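Local coordinates for cysteine desulfurase (Fervidobacterium islandicum, PDB 6A6E), which probably uses pyridoxal 5'-phosphate to strip sulfur from cysteine, giving alanine and a persulfide sulfur for iron-sulfur cluster assembly by the Suf system, at residues A[60-65]-A[69-74]. Numbering follows the deposited sequence.
Sequences HYSNIH and HTLASE
The Ser62 side chain packs over Leu71 and Ala72, in the first turn of helix 70-90. Ser62 CB packs 3.7 Å from Ala72 N. Ser62 OG sits 3.3 Å from Leu71 CB and near CE1 at the edge of the His69 ring. Ser62 OG donates to Tyr61 O (2.8 Å) beside it. Leu71 packs on the backbone of the loop, with Leu71 CD2 3.9 Å from His60 CA. At the other end, Ala72 CB touches Asn63 O and also lies over one face of the ring of His69, the N-cap residue.

His60 ND1 donates a hydrogen bond to Glu74 OE1, 2.8 Å long and nearly straight (165°). OE1 lies close to the imidazole plane, but the ring meets it from above the carboxylate plane. Glu74 is extended beyond CG (chi2 177°), which carries the carboxylate out to the ring. OE1 also forms a salt bridge with Arg27 of the second subunit. An alanine at His60 would probably leave Glu74 OE1 without this hydrogen bond, held less firmly beside Arg27. His69 NE2 hydrogen-bonds Asp38 of that subunit, placing this contact at the dimer interface. Within the chain, it joins the loop following helix 47-59 to the start of helix 70-90, with helix 290-306 against Tyr61 and Asn63.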
ATOM      1  N   HIS A  60     -13.162  -0.895 -15.633  1.00 16.86           N
ATOM      2  CA  HIS A  60     -13.998  -1.472 -14.564  1.00 18.58           C
ATOM      3  C   HIS A  60     -13.753  -0.854 -13.194  1.00 16.69           C
ATOM      4  O   HIS A  60     -13.979  -1.472 -12.207  1.00 15.11           O
ATOM      5  CB  HIS A  60     -13.844  -2.959 -14.504  1.00 18.52           C
ATOM      6  CG  HIS A  60     -14.208  -3.617 -15.802  1.00 21.28           C
ATOM      7  ND1 HIS A  60     -15.514  -3.726 -16.229  1.00 21.61           N
ATOM      8  CD2 HIS A  60     -13.434  -4.070 -16.823  1.00 23.58           C
ATOM      9  CE1 HIS A  60     -15.525  -4.274 -17.432  1.00 24.01           C
ATOM     10  NE2 HIS A  60     -14.278  -4.483 -17.823  1.00 21.33           N
ATOM     11  N   TYR A  61     -13.310   0.382 -13.175  1.00 17.02           N
ATOM     12  CA  TYR A  61     -12.683   0.944 -11.964  1.00 18.24           C
ATOM     13  C   TYR A  61     -13.520   2.037 -11.333  1.00 17.01           C
ATOM     14  O   TYR A  61     -14.026   2.889 -12.028  1.00 16.95           O
ATOM     15  CB  TYR A  61     -11.304   1.516 -12.312  1.00 19.07           C
ATOM     16  CG  TYR A  61     -10.723   2.223 -11.124  1.00 20.98           C
ATOM     17  CD1 TYR A  61     -10.055   1.502 -10.151  1.00 21.88           C
ATOM     18  CD2 TYR A  61     -10.974   3.565 -10.885  1.00 19.42           C
ATOM     19  CE1 TYR A  61      -9.575   2.125  -9.023  1.00 22.38           C
ATOM     20  CE2 TYR A  61     -10.511   4.183  -9.756  1.00 19.99           C
ATOM     21  CZ  TYR A  61      -9.794   3.444  -8.842  1.00 21.99           C
ATOM     22  OH  TYR A  61      -9.312   4.004  -7.685  1.00 24.77           O
ATOM     23  N   SER A  62     -13.646   1.988 -10.015  1.00 16.74           N
ATOM     24  CA  SER A  62     -14.151   3.045  -9.186  1.00 17.05           C
ATOM     25  C   SER A  62     -13.866   2.639  -7.763  1.00 15.35           C
ATOM     26  O   SER A  62     -13.412   1.565  -7.534  1.00 15.18           O
ATOM     27  CB  SER A  62     -15.676   3.182  -9.269  1.00 21.71           C
ATOM     28  OG  SER A  62     -16.063   3.901 -10.389  1.00 28.36           O
ATOM     29  N   ASN A  63     -14.173   3.494  -6.796  1.00 15.51           N
ATOM     30  CA  ASN A  63     -13.946   3.124  -5.407  1.00 16.64           C
ATOM     31  C   ASN A  63     -15.035   2.144  -5.008  1.00 17.70           C
ATOM     32  O   ASN A  63     -16.121   2.110  -5.603  1.00 20.29           O
ATOM     33  CB  ASN A  63     -13.893   4.332  -4.479  1.00 15.99           C
ATOM     34  CG  ASN A  63     -12.967   4.070  -3.268  1.00 16.39           C
ATOM     35  OD1 ASN A  63     -12.778   2.881  -2.852  1.00 14.20           O
ATOM     36  ND2 ASN A  63     -12.377   5.138  -2.711  1.00 14.98           N
ATOM     37  N   ILE A  64     -14.756   1.343  -4.011  1.00 16.41           N
ATOM     38  CA  ILE A  64     -15.560   0.181  -3.752  1.00 16.16           C
ATOM     39  C   ILE A  64     -16.335   0.253  -2.428  1.00 17.75           C
ATOM     40  O   ILE A  64     -16.038   1.076  -1.584  1.00 16.38           O
ATOM     41  CB  ILE A  64     -14.651  -1.041  -3.703  1.00 16.37           C
ATOM     42  CG1 ILE A  64     -13.492  -0.892  -2.715  1.00 16.67           C
ATOM     43  CG2 ILE A  64     -14.099  -1.315  -5.068  1.00 17.73           C
ATOM     44  CD1 ILE A  64     -12.832  -2.262  -2.485  1.00 18.34           C
ATOM     45  N   HIS A  65     -17.232  -0.681  -2.231  1.00 19.12           N
ATOM     46  CA  HIS A  65     -18.188  -0.738  -1.090  1.00 23.42           C
ATOM     47  C   HIS A  65     -19.261   0.385  -1.267  1.00 25.85           C
ATOM     48  O   HIS A  65     -19.038   1.346  -1.992  1.00 24.71           O
ATOM     49  CB  HIS A  65     -17.510  -0.676   0.322  1.00 21.94           C
ATOM     50  CG  HIS A  65     -16.362  -1.615   0.484  1.00 21.13           C
ATOM     51  ND1 HIS A  65     -16.487  -2.973   0.278  1.00 22.53           N
ATOM     52  CD2 HIS A  65     -15.053  -1.402   0.785  1.00 19.56           C
ATOM     53  CE1 HIS A  65     -15.314  -3.558   0.431  1.00 21.30           C
ATOM     54  NE2 HIS A  65     -14.432  -2.636   0.772  1.00 20.15           N
ATOM     55  N   HIS A  69     -23.607   2.819  -8.188  1.00 20.10           N
ATOM     56  CA  HIS A  69     -23.452   2.909  -9.596  1.00 17.62           C
ATOM     57  C   HIS A  69     -22.691   1.712 -10.222  1.00 16.96           C
ATOM     58  O   HIS A  69     -22.058   0.899  -9.513  1.00 16.34           O
ATOM     59  CB  HIS A  69     -22.903   4.277  -9.941  1.00 15.20           C
ATOM     60  CG  HIS A  69     -21.505   4.549  -9.450  1.00 15.70           C
ATOM     61  ND1 HIS A  69     -20.394   4.114 -10.135  1.00 14.73           N
ATOM     62  CD2 HIS A  69     -21.046   5.337  -8.435  1.00 14.57           C
ATOM     63  CE1 HIS A  69     -19.299   4.623  -9.561  1.00 16.51           C
ATOM     64  NE2 HIS A  69     -19.667   5.375  -8.526  1.00 15.17           N
ATOM     65  N   THR A  70     -22.757   1.638 -11.541  1.00 18.65           N
ATOM     66  CA  THR A  70     -22.343   0.456 -12.283  1.00 20.42           C
ATOM     67  C   THR A  70     -20.844   0.156 -12.141  1.00 20.73           C
ATOM     68  O   THR A  70     -20.460  -0.978 -11.833  1.00 21.36           O
ATOM     69  CB  THR A  70     -22.663   0.649 -13.784  1.00 24.66           C
ATOM     70  OG1 THR A  70     -24.089   0.704 -13.982  1.00 23.33           O
ATOM     71  CG2 THR A  70     -22.044  -0.481 -14.632  1.00 24.63           C
ATOM     72  N   LEU A  71     -19.969   1.136 -12.370  1.00 20.22           N
ATOM     73  CA  LEU A  71     -18.540   0.882 -12.142  1.00 18.21           C
ATOM     74  C   LEU A  71     -18.216   0.511 -10.682  1.00 18.22           C
ATOM     75  O   LEU A  71     -17.357  -0.317 -10.446  1.00 15.61           O
ATOM     76  CB  LEU A  71     -17.655   2.034 -12.601  1.00 18.82           C
ATOM     77  CG  LEU A  71     -17.573   2.315 -14.072  1.00 20.16           C
ATOM     78  CD1 LEU A  71     -16.929   3.653 -14.355  1.00 20.66           C
ATOM     79  CD2 LEU A  71     -16.868   1.220 -14.786  1.00 21.28           C
ATOM     80  N   ALA A  72     -18.818   1.191  -9.711  1.00 17.10           N
ATOM     81  CA  ALA A  72     -18.544   0.856  -8.332  1.00 16.59           C
ATOM     82  C   ALA A  72     -18.957  -0.559  -8.014  1.00 17.24           C
ATOM     83  O   ALA A  72     -18.247  -1.208  -7.238  1.00 15.99           O
ATOM     84  CB  ALA A  72     -19.192   1.817  -7.357  1.00 17.05           C
ATOM     85  N   SER A  73     -20.087  -1.053  -8.563  1.00 18.46           N
ATOM     86  CA  SER A  73     -20.462  -2.494  -8.387  1.00 20.42           C
ATOM     87  C   SER A  73     -19.464  -3.457  -8.992  1.00 16.64           C
ATOM     88  O   SER A  73     -19.114  -4.395  -8.327  1.00 18.04           O
ATOM     89  CB  SER A  73     -21.881  -2.907  -8.911  1.00 22.20           C
ATOM     90  OG  SER A  73     -22.687  -1.780  -8.699  1.00 27.33           O
ATOM     91  N   GLU A  74     -19.041  -3.210 -10.209  1.00 15.94           N
ATOM     92  CA  GLU A  74     -18.073  -4.027 -10.885  1.00 19.06           C
ATOM     93  C   GLU A  74     -16.784  -4.101 -10.059  1.00 18.07           C
ATOM     94  O   GLU A  74     -16.199  -5.189  -9.890  1.00 19.65           O
ATOM     95  CB  GLU A  74     -17.797  -3.480 -12.301  1.00 20.26           C
ATOM     96  CG  GLU A  74     -18.972  -3.688 -13.257  1.00 22.84           C
ATOM     97  CD  GLU A  74     -18.785  -3.089 -14.662  1.00 22.91           C
ATOM     98  OE1 GLU A  74     -17.741  -2.473 -14.986  1.00 23.98           O
ATOM     99  OE2 GLU A  74     -19.704  -3.262 -15.495  1.00 21.91           O
TER